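Local coordinates for protein methyl-accepting/DNA response regulator (Bacillus cereus, PDB 3D6W) that probably binds DNA through its C-terminal LytTR domain, the part crystallised here, as the output end of a phosphorelay response regulator, at residues V33-E36 / E37-G40; V67-N70 / H71-A74; V93-Q97 / S98-Y102. One frame throughout, in Å; residues are numbered along the deposited sequence.

Contact 1: residues V33-E36 / E37-G40; sequences VNAE and ELTG
N34 and T39 lie side by side on one face of a tight antiparallel hairpin, and tracing N34 outward shows how neighbouring strands use a polar pair. CG stands anti to the carbonyl carbon (chi1 -72°), which turns the amide toward the adjoining strand. N34 CB is still 4.1 Å from OG1 of T39. CG comes within van der Waals range of both branches of the threonine, OG1 and CG2. At the tip both ends of the amide touch the T39 methyl, N34 OD1 at 4.0 Å and N34 ND2 at 3.7 Å from T39 CG2. N34 ND2 also comes to 3.2 Å from T39 OG1, too poorly aimed for a hydrogen bond. The pair therefore meets by van der Waals contact, the two side chains crossing at a slant.

The backbone does the joining. V33 N donates to G40 O at 2.8 Å, and G40 N returns a bond to V33 O, making V33 and G40 a hydrogen-bonded pair and N34 and T39 the non-hydrogen-bonded pair beside it. A35 N to L38 O (2.9 Å) closes the end, where E36 and E37 have the backbone angles of a type I beta turn. L38 starts off away from the other strand, but L38 CD1 swings back to 4.1 Å from A35 CB. The turn glutamates carry like charges, and K20 offers each a long, weak ion pair.

Strand 39-42 is the outermost of the five-stranded sheet at this side, and strand 30-35 continues inward to strand 21-27 through backbone bonds of N34 to M22 and Y23. On the other face, V33 and L38 pack on L7 of strand 4-8, and A35 and L38 on V16 of strand 13-17.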
ATOM      1  N   VAL A  33       9.518 -14.097 -17.461  1.00 61.66           N
ATOM      2  CA  VAL A  33       9.150 -13.399 -16.248  1.00 61.87           C
ATOM      3  C   VAL A  33       9.396 -14.361 -15.071  1.00 62.05           C
ATOM      4  O   VAL A  33       8.747 -15.399 -14.945  1.00 61.79           O
ATOM      5  CB  VAL A  33       7.675 -12.905 -16.321  1.00 62.18           C
ATOM      6  CG1 VAL A  33       7.390 -11.929 -15.204  1.00 61.84           C
ATOM      7  CG2 VAL A  33       7.395 -12.240 -17.665  1.00 60.44           C
ATOM      8  N   ASN A  34      10.385 -14.007 -14.250  1.00 62.63           N
ATOM      9  CA  ASN A  34      10.776 -14.747 -13.059  1.00 62.74           C
ATOM     10  C   ASN A  34      10.132 -14.164 -11.789  1.00 63.11           C
ATOM     11  O   ASN A  34      10.574 -13.135 -11.259  1.00 62.77           O
ATOM     12  CB  ASN A  34      12.286 -14.719 -12.918  1.00 62.29           C
ATOM     13  CG  ASN A  34      12.998 -15.582 -13.953  1.00 63.83           C
ATOM     14  OD1 ASN A  34      13.181 -15.180 -15.113  1.00 64.13           O
ATOM     15  ND2 ASN A  34      13.443 -16.761 -13.514  1.00 61.91           N
ATOM     16  N   ALA A  35       9.088 -14.840 -11.324  1.00 63.82           N
ATOM     17  CA  ALA A  35       8.321 -14.467 -10.140  1.00 64.45           C
ATOM     18  C   ALA A  35       8.745 -15.358  -8.980  1.00 66.13           C
ATOM     19  O   ALA A  35       9.459 -16.347  -9.145  1.00 65.78           O
ATOM     20  CB  ALA A  35       6.821 -14.576 -10.408  1.00 63.41           C
ATOM     21  N   GLU A  36       8.324 -15.000  -7.783  1.00 68.62           N
ATOM     22  CA  GLU A  36       8.889 -15.635  -6.596  1.00 71.28           C
ATOM     23  C   GLU A  36       8.696 -17.154  -6.590  1.00 72.31           C
ATOM     24  O   GLU A  36       9.591 -17.895  -6.173  1.00 72.56           O
ATOM     25  CB  GLU A  36       8.281 -15.051  -5.336  1.00 71.27           C
ATOM     26  CG  GLU A  36       8.582 -13.594  -5.097  1.00 72.06           C
ATOM     27  CD  GLU A  36       7.791 -13.067  -3.951  1.00 72.04           C
ATOM     28  OE1 GLU A  36       6.885 -13.769  -3.478  1.00 79.71           O
ATOM     29  OE2 GLU A  36       8.036 -11.949  -3.502  1.00 76.93           O
ATOM     30  N   GLU A  37       7.523 -17.595  -7.046  1.00 73.72           N
ATOM     31  CA  GLU A  37       7.131 -18.990  -7.000  1.00 74.69           C
ATOM     32  C   GLU A  37       7.065 -19.652  -8.366  1.00 73.94           C
ATOM     33  O   GLU A  37       6.894 -20.859  -8.423  1.00 74.01           O
ATOM     34  CB  GLU A  37       5.752 -19.113  -6.337  1.00 75.48           C
ATOM     35  CG  GLU A  37       5.736 -18.809  -4.829  1.00 79.08           C
ATOM     36  CD  GLU A  37       4.329 -18.975  -4.189  1.00 81.78           C
ATOM     37  OE1 GLU A  37       3.341 -19.288  -4.927  1.00 88.35           O
ATOM     38  OE2 GLU A  37       4.220 -18.810  -2.933  1.00 90.68           O
ATOM     39  N   LEU A  38       7.119 -18.899  -9.464  1.00 73.06           N
ATOM     40  CA  LEU A  38       7.158 -19.537 -10.782  1.00 72.61           C
ATOM     41  C   LEU A  38       7.779 -18.666 -11.866  1.00 71.39           C
ATOM     42  O   LEU A  38       8.042 -17.483 -11.654  1.00 70.69           O
ATOM     43  CB  LEU A  38       5.786 -20.120 -11.201  1.00 72.94           C
ATOM     44  CG  LEU A  38       4.534 -19.377 -11.718  1.00 74.37           C
ATOM     45  CD1 LEU A  38       4.587 -17.883 -11.502  1.00 75.46           C
ATOM     46  CD2 LEU A  38       4.269 -19.701 -13.196  1.00 76.18           C
ATOM     47  N   THR A  39       8.054 -19.302 -13.002  1.00 69.92           N
ATOM     48  CA  THR A  39       8.617 -18.657 -14.151  1.00 69.17           C
ATOM     49  C   THR A  39       7.797 -18.963 -15.368  1.00 67.93           C
ATOM     50  O   THR A  39       7.198 -19.995 -15.494  1.00 67.20           O
ATOM     51  CB  THR A  39      10.097 -19.000 -14.345  1.00 69.41           C
ATOM     52  OG1 THR A  39      10.792 -18.570 -13.168  1.00 71.60           O
ATOM     53  CG2 THR A  39      10.688 -18.220 -15.579  1.00 69.54           C
ATOM     54  N   GLY A  40       7.734 -18.011 -16.266  1.00 67.61           N
ATOM     55  CA  GLY A  40       6.863 -18.173 -17.390  1.00 67.41           C
ATOM     56  C   GLY A  40       7.224 -17.187 -18.457  1.00 66.88           C
ATOM     57  O   GLY A  40       8.071 -16.338 -18.284  1.00 67.02           O
TER

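Contact 2: residues V67-N70 / H71-A74; sequences VNVN and HIKA. With MG (magnesium ion), chain C.
The amide of N68 and the imidazole of H71 meet steeply, their planes 76° apart, in a compact turn that carries the chain from strand 65-68 to strand 72-76. The asparagine approaches the ring's CD2 edge, its CB lying in the ring plane, and N68 ND2 stands 3.4 Å from H71 CD2. Two torsions of N68 act together, chi1 of -169° setting CG anti to the backbone nitrogen and chi2 of -22° bringing OD1 to the residues that follow: N68 OD1 accepts from N70 N at 3.0 Å, an Asx turn, and more weakly from N70 ND2. The amide is gripped at both ends, since ND2 also donates to V21 O.

Backbone bonds fold the corner. H71 N donates to N68 O at 3.0 Å, and I72 N makes a weak bond to V69 O. On the apolar side V67 and I72 cross at about a right angle, V67 CG2 4.1 Å from I72 CG1, while CD1 of I72 passes 3.7 Å from V69 CA. Beyond the turn, K73 and A74 both face S86 in a classic beta bulge. V4 of the second subunit packs on V69 and N70, and its P15 on I72.

The chemistry divides by direction. I72 lends its side chain to the apolar contacts and its carbonyl to magnesium, with I72 O 2.6 Å from the ion and two waters also bound to it. That is longer than usual for magnesium, and the site is best read cautiously. D88, which pairs with H71 through the backbone, is the other known magnesium-binding residue of this protein. H71 gives its NE2 hydrogen to S19 O, which fixes the ring's rotation, and the nearby carboxylate of E36 would probably stabilise a positive imidazole.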
ATOM      1  N   VAL A  67      15.342  -5.841 -13.702  1.00 53.17           N
ATOM      2  CA  VAL A  67      15.302  -6.268 -12.305  1.00 53.52           C
ATOM      3  C   VAL A  67      14.266  -5.457 -11.479  1.00 53.87           C
ATOM      4  O   VAL A  67      14.010  -4.235 -11.732  1.00 54.47           O
ATOM      5  CB  VAL A  67      16.745  -6.238 -11.669  1.00 53.86           C
ATOM      6  CG1 VAL A  67      17.212  -4.819 -11.361  1.00 50.91           C
ATOM      7  CG2 VAL A  67      16.823  -7.126 -10.386  1.00 53.80           C
ATOM      8  N   ASN A  68      13.660  -6.126 -10.507  1.00 53.60           N
ATOM      9  CA  ASN A  68      12.852  -5.450  -9.465  1.00 54.29           C
ATOM     10  C   ASN A  68      13.761  -5.143  -8.286  1.00 54.17           C
ATOM     11  O   ASN A  68      14.202  -6.049  -7.604  1.00 53.52           O
ATOM     12  CB  ASN A  68      11.706  -6.378  -9.007  1.00 54.77           C
ATOM     13  CG  ASN A  68      10.679  -5.684  -8.139  1.00 53.31           C
ATOM     14  OD1 ASN A  68      10.957  -4.687  -7.540  1.00 54.57           O
ATOM     15  ND2 ASN A  68       9.495  -6.263  -8.046  1.00 52.58           N
ATOM     16  N   VAL A  69      14.002  -3.862  -8.029  1.00 54.85           N
ATOM     17  CA  VAL A  69      14.915  -3.439  -6.960  1.00 55.43           C
ATOM     18  C   VAL A  69      14.416  -3.898  -5.592  1.00 56.62           C
ATOM     19  O   VAL A  69      15.206  -3.963  -4.638  1.00 58.19           O
ATOM     20  CB  VAL A  69      15.186  -1.889  -6.967  1.00 55.37           C
ATOM     21  CG1 VAL A  69      15.551  -1.395  -8.416  1.00 55.16           C
ATOM     22  CG2 VAL A  69      14.010  -1.124  -6.441  1.00 55.08           C
ATOM     23  N   ASN A  70      13.128  -4.248  -5.480  1.00 56.08           N
ATOM     24  CA  ASN A  70      12.608  -4.716  -4.204  1.00 56.16           C
ATOM     25  C   ASN A  70      12.938  -6.144  -3.872  1.00 56.59           C
ATOM     26  O   ASN A  70      12.740  -6.579  -2.737  1.00 56.78           O
ATOM     27  CB  ASN A  70      11.106  -4.469  -4.130  1.00 55.78           C
ATOM     28  CG  ASN A  70      10.794  -2.980  -4.107  1.00 57.60           C
ATOM     29  OD1 ASN A  70      11.183  -2.263  -3.164  1.00 58.65           O
ATOM     30  ND2 ASN A  70      10.156  -2.493  -5.168  1.00 56.66           N
ATOM     31  N   HIS A  71      13.423  -6.889  -4.865  1.00 57.27           N
ATOM     32  CA  HIS A  71      13.946  -8.228  -4.640  1.00 56.72           C
ATOM     33  C   HIS A  71      15.439  -8.291  -4.629  1.00 56.36           C
ATOM     34  O   HIS A  71      15.989  -9.352  -4.458  1.00 57.18           O
ATOM     35  CB  HIS A  71      13.373  -9.186  -5.641  1.00 57.35           C
ATOM     36  CG  HIS A  71      11.901  -9.327  -5.515  1.00 57.90           C
ATOM     37  ND1 HIS A  71      11.318 -10.248  -4.677  1.00 63.49           N
ATOM     38  CD2 HIS A  71      10.885  -8.636  -6.080  1.00 60.53           C
ATOM     39  CE1 HIS A  71      10.000 -10.130  -4.744  1.00 62.23           C
ATOM     40  NE2 HIS A  71       9.713  -9.157  -5.595  1.00 62.98           N
ATOM     41  N   ILE A  72      16.109  -7.161  -4.768  1.00 56.78           N
ATOM     42  CA  ILE A  72      17.570  -7.122  -4.654  1.00 57.01           C
ATOM     43  C   ILE A  72      17.920  -7.232  -3.189  1.00 58.60           C
ATOM     44  O   ILE A  72      17.407  -6.459  -2.353  1.00 59.44           O
ATOM     45  CB  ILE A  72      18.229  -5.833  -5.237  1.00 56.64           C
ATOM     46  CG1 ILE A  72      18.048  -5.773  -6.759  1.00 55.81           C
ATOM     47  CG2 ILE A  72      19.751  -5.771  -4.901  1.00 55.58           C
ATOM     48  CD1 ILE A  72      18.479  -4.494  -7.397  1.00 54.02           C
ATOM     49  N   LYS A  73      18.810  -8.169  -2.879  1.00 59.67           N
ATOM     50  CA  LYS A  73      19.369  -8.250  -1.540  1.00 61.42           C
ATOM     51  C   LYS A  73      20.629  -7.349  -1.388  1.00 60.69           C
ATOM     52  O   LYS A  73      20.702  -6.544  -0.440  1.00 61.22           O
ATOM     53  CB  LYS A  73      19.662  -9.702  -1.187  1.00 61.67           C
ATOM     54  CG  LYS A  73      20.297  -9.880   0.166  1.00 64.57           C
ATOM     55  CD  LYS A  73      20.230 -11.325   0.595  1.00 66.39           C
ATOM     56  CE  LYS A  73      21.585 -11.846   1.019  1.00 71.85           C
ATOM     57  NZ  LYS A  73      21.771 -11.593   2.482  1.00 75.78           N
ATOM     58  N   ALA A  74      21.574  -7.457  -2.322  1.00 59.58           N
ATOM     59  CA  ALA A  74      22.829  -6.696  -2.259  1.00 59.98           C
ATOM     60  C   ALA A  74      23.349  -6.457  -3.667  1.00 59.82           C
ATOM     61  O   ALA A  74      23.090  -7.267  -4.574  1.00 59.65           O
ATOM     62  CB  ALA A  74      23.916  -7.422  -1.417  1.00 59.20           C
TER
HETATM   63 MG    MG C 301      15.522  -6.346  -0.608  1.00 62.66          MG
HETATM   64  O   HOH W   1      15.389  -3.999  -1.893  1.00 50.14           O
HETATM   65  O   HOH W   2      17.779  -5.268  -0.160  1.00 57.08           O
HETATM   66  O   HOH W   3      15.171  -4.888   1.448  1.00 47.62           O

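Contact 3: residues V93-Q97 / S98-Y102; sequences VPVSQ and SYASY. With FMT (formic acid), chain E.
The CG1 methyl of V95, the last residue of strand 92-95, packs against A100 and Y99 where the next element begins. With CG1 anti to the backbone nitrogen (chi1 -170°), V95 CG1 lies 3.9 Å from CA of A100 and grazes CB of Y99, while neighbouring F83 and L85 touch the same valine from strand 83-87.

S96 does the polar work. S96 O accepts a weak bond from Y99 N at 3.1 Å, and A100 CB packs against S96 O at 3.4 Å. The hydroxyl stands between the backbone nitrogen and carbonyl carbon (chi1 65°), turned to the rim of the Y99 ring, where S96 OG sits near the ring plane 3.4 Å from Y99 CD1. From there S96 OG donates to O2 of a formic acid molecule, probably from the crystallisation liquor, at a short 2.5 Å; R63 N also binds that molecule.

The connection is the strand-to-helix corner of the LytTR domain, leading from the three-stranded sheet into the C-terminal helix 100-107. Q97 and S98 have the angles of a type I turn, which bends the chain by well under a reversal into the helix.

Q97 O reaches forward through water: the molecule donates to Q97 O at 2.8 Å and accepts from S101 N at 3.1 Å, bridging the turn to the first helical turn.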
ATOM      1  N   VAL A  93      22.031 -11.586 -10.806  1.00 57.11           N
ATOM      2  CA  VAL A  93      21.699 -10.908 -12.057  1.00 57.84           C
ATOM      3  C   VAL A  93      22.810  -9.933 -12.348  1.00 58.17           C
ATOM      4  O   VAL A  93      23.227  -9.198 -11.447  1.00 58.56           O
ATOM      5  CB  VAL A  93      20.334 -10.160 -11.945  1.00 58.64           C
ATOM      6  CG1 VAL A  93      20.064  -9.350 -13.210  1.00 58.11           C
ATOM      7  CG2 VAL A  93      19.175 -11.162 -11.633  1.00 55.82           C
ATOM      8  N   PRO A  94      23.327  -9.924 -13.592  1.00 58.02           N
ATOM      9  CA  PRO A  94      24.334  -8.946 -13.923  1.00 57.04           C
ATOM     10  C   PRO A  94      23.831  -7.544 -14.322  1.00 56.72           C
ATOM     11  O   PRO A  94      22.843  -7.390 -15.010  1.00 55.21           O
ATOM     12  CB  PRO A  94      25.056  -9.601 -15.097  1.00 56.88           C
ATOM     13  CG  PRO A  94      24.041 -10.414 -15.766  1.00 56.55           C
ATOM     14  CD  PRO A  94      23.038 -10.816 -14.730  1.00 58.06           C
ATOM     15  N   VAL A  95      24.583  -6.523 -13.910  1.00 57.49           N
ATOM     16  CA  VAL A  95      24.473  -5.191 -14.472  1.00 57.43           C
ATOM     17  C   VAL A  95      25.680  -5.030 -15.406  1.00 57.84           C
ATOM     18  O   VAL A  95      26.831  -5.048 -14.961  1.00 58.08           O
ATOM     19  CB  VAL A  95      24.442  -4.056 -13.376  1.00 57.16           C
ATOM     20  CG1 VAL A  95      24.078  -2.730 -14.010  1.00 56.72           C
ATOM     21  CG2 VAL A  95      23.484  -4.405 -12.230  1.00 55.41           C
ATOM     22  N   SER A  96      25.420  -4.894 -16.704  1.00 58.18           N
ATOM     23  CA  SER A  96      26.472  -4.825 -17.657  1.00 57.67           C
ATOM     24  C   SER A  96      27.165  -3.473 -17.612  1.00 59.98           C
ATOM     25  O   SER A  96      26.625  -2.471 -17.103  1.00 61.04           O
ATOM     26  CB  SER A  96      25.938  -5.118 -19.043  1.00 57.68           C
ATOM     27  OG  SER A  96      25.013  -4.165 -19.521  1.00 54.88           O
ATOM     28  N   GLN A  97      28.387  -3.457 -18.128  1.00 62.13           N
ATOM     29  CA  GLN A  97      29.178  -2.255 -18.294  1.00 63.68           C
ATOM     30  C   GLN A  97      28.434  -1.122 -18.967  1.00 63.20           C
ATOM     31  O   GLN A  97      28.688   0.027 -18.661  1.00 63.88           O
ATOM     32  CB  GLN A  97      30.424  -2.555 -19.129  1.00 63.98           C
ATOM     33  CG  GLN A  97      31.233  -1.343 -19.577  1.00 65.68           C
ATOM     34  CD  GLN A  97      32.597  -1.788 -20.088  1.00 69.25           C
ATOM     35  OE1 GLN A  97      33.651  -1.299 -19.640  1.00 77.40           O
ATOM     36  NE2 GLN A  97      32.585  -2.755 -21.011  1.00 77.67           N
ATOM     37  N   SER A  98      27.536  -1.445 -19.888  1.00 62.68           N
ATOM     38  CA  SER A  98      26.909  -0.444 -20.685  1.00 62.54           C
ATOM     39  C   SER A  98      25.695   0.188 -19.967  1.00 62.49           C
ATOM     40  O   SER A  98      25.316   1.336 -20.259  1.00 63.19           O
ATOM     41  CB  SER A  98      26.603  -1.007 -22.071  1.00 62.74           C
ATOM     42  OG  SER A  98      25.234  -1.187 -22.294  1.00 66.44           O
ATOM     43  N   TYR A  99      25.132  -0.543 -19.006  1.00 61.58           N
ATOM     44  CA  TYR A  99      24.067  -0.052 -18.134  1.00 60.92           C
ATOM     45  C   TYR A  99      24.528   0.393 -16.736  1.00 60.08           C
ATOM     46  O   TYR A  99      23.743   0.954 -15.965  1.00 60.11           O
ATOM     47  CB  TYR A  99      23.019  -1.143 -17.966  1.00 60.45           C
ATOM     48  CG  TYR A  99      22.109  -1.261 -19.150  1.00 61.16           C
ATOM     49  CD1 TYR A  99      22.488  -1.979 -20.274  1.00 61.60           C
ATOM     50  CD2 TYR A  99      20.887  -0.622 -19.168  1.00 59.09           C
ATOM     51  CE1 TYR A  99      21.650  -2.089 -21.338  1.00 61.32           C
ATOM     52  CE2 TYR A  99      20.065  -0.756 -20.202  1.00 59.27           C
ATOM     53  CZ  TYR A  99      20.434  -1.485 -21.276  1.00 60.11           C
ATOM     54  OH  TYR A  99      19.589  -1.556 -22.339  1.00 62.07           O
ATOM     55  N   ALA A 100      25.783   0.152 -16.405  1.00 59.50           N
ATOM     56  CA  ALA A 100      26.232   0.333 -15.035  1.00 59.34           C
ATOM     57  C   ALA A 100      26.061   1.784 -14.530  1.00 59.43           C
ATOM     58  O   ALA A 100      25.682   1.975 -13.377  1.00 58.27           O
ATOM     59  CB  ALA A 100      27.678  -0.190 -14.867  1.00 57.93           C
ATOM     60  N   SER A 101      26.296   2.804 -15.378  1.00 60.28           N
ATOM     61  CA  SER A 101      26.112   4.216 -14.926  1.00 60.88           C
ATOM     62  C   SER A 101      24.684   4.614 -14.711  1.00 60.03           C
ATOM     63  O   SER A 101      24.373   5.274 -13.727  1.00 60.35           O
ATOM     64  CB  SER A 101      26.736   5.232 -15.886  1.00 61.76           C
ATOM     65  OG  SER A 101      28.133   4.966 -15.974  1.00 65.08           O
ATOM     66  N   TYR A 102      23.832   4.217 -15.648  1.00 59.68           N
ATOM     67  CA  TYR A 102      22.392   4.436 -15.569  1.00 59.73           C
ATOM     68  C   TYR A 102      21.897   3.736 -14.326  1.00 59.63           C
ATOM     69  O   TYR A 102      21.220   4.335 -13.513  1.00 59.77           O
ATOM     70  CB  TYR A 102      21.724   3.923 -16.862  1.00 60.33           C
ATOM     71  CG  TYR A 102      20.221   3.836 -16.887  1.00 60.01           C
ATOM     72  CD1 TYR A 102      19.428   4.945 -17.127  1.00 60.73           C
ATOM     73  CD2 TYR A 102      19.588   2.595 -16.718  1.00 62.93           C
ATOM     74  CE1 TYR A 102      18.027   4.818 -17.145  1.00 61.97           C
ATOM     75  CE2 TYR A 102      18.217   2.451 -16.746  1.00 60.78           C
ATOM     76  CZ  TYR A 102      17.438   3.545 -16.972  1.00 61.47           C
ATOM     77  OH  TYR A 102      16.063   3.343 -16.969  1.00 61.28           O
TER
HETATM   78  C   FMT E 304      24.622  -4.957 -22.719  1.00 46.32           C
HETATM   79  O1  FMT E 304      25.861  -4.782 -22.639  1.00 47.22           O
HETATM   80  O2  FMT E 304      23.904  -4.776 -21.714  1.00 45.29           O
HETATM   81  O   HOH W   4      27.545   2.483 -18.171  1.00 48.42           O

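Each of the three contacts is a local turn, but only contact 1 reverses the chain, and their settings differ. Contact 2 is the buried one, its side chains held by bonds to backbone carbonyls and its outer edge meeting magnesium and a second subunit; contacts 1 and 3 are only partly buried and meet no other protein chain. Contacts 1 and 2 both reach the five-stranded sheet and touch, E36 OE2 lying 3.0 Å from H71 CE1. Contacts 2 and 3 share the three-stranded sheet without touching, whereas contacts 1 and 3 lie on opposite sides of the chain's centre. Contact 1 relies on paired strands, contact 3 on weak backbone and water-mediated links and a valine packed against the helix start.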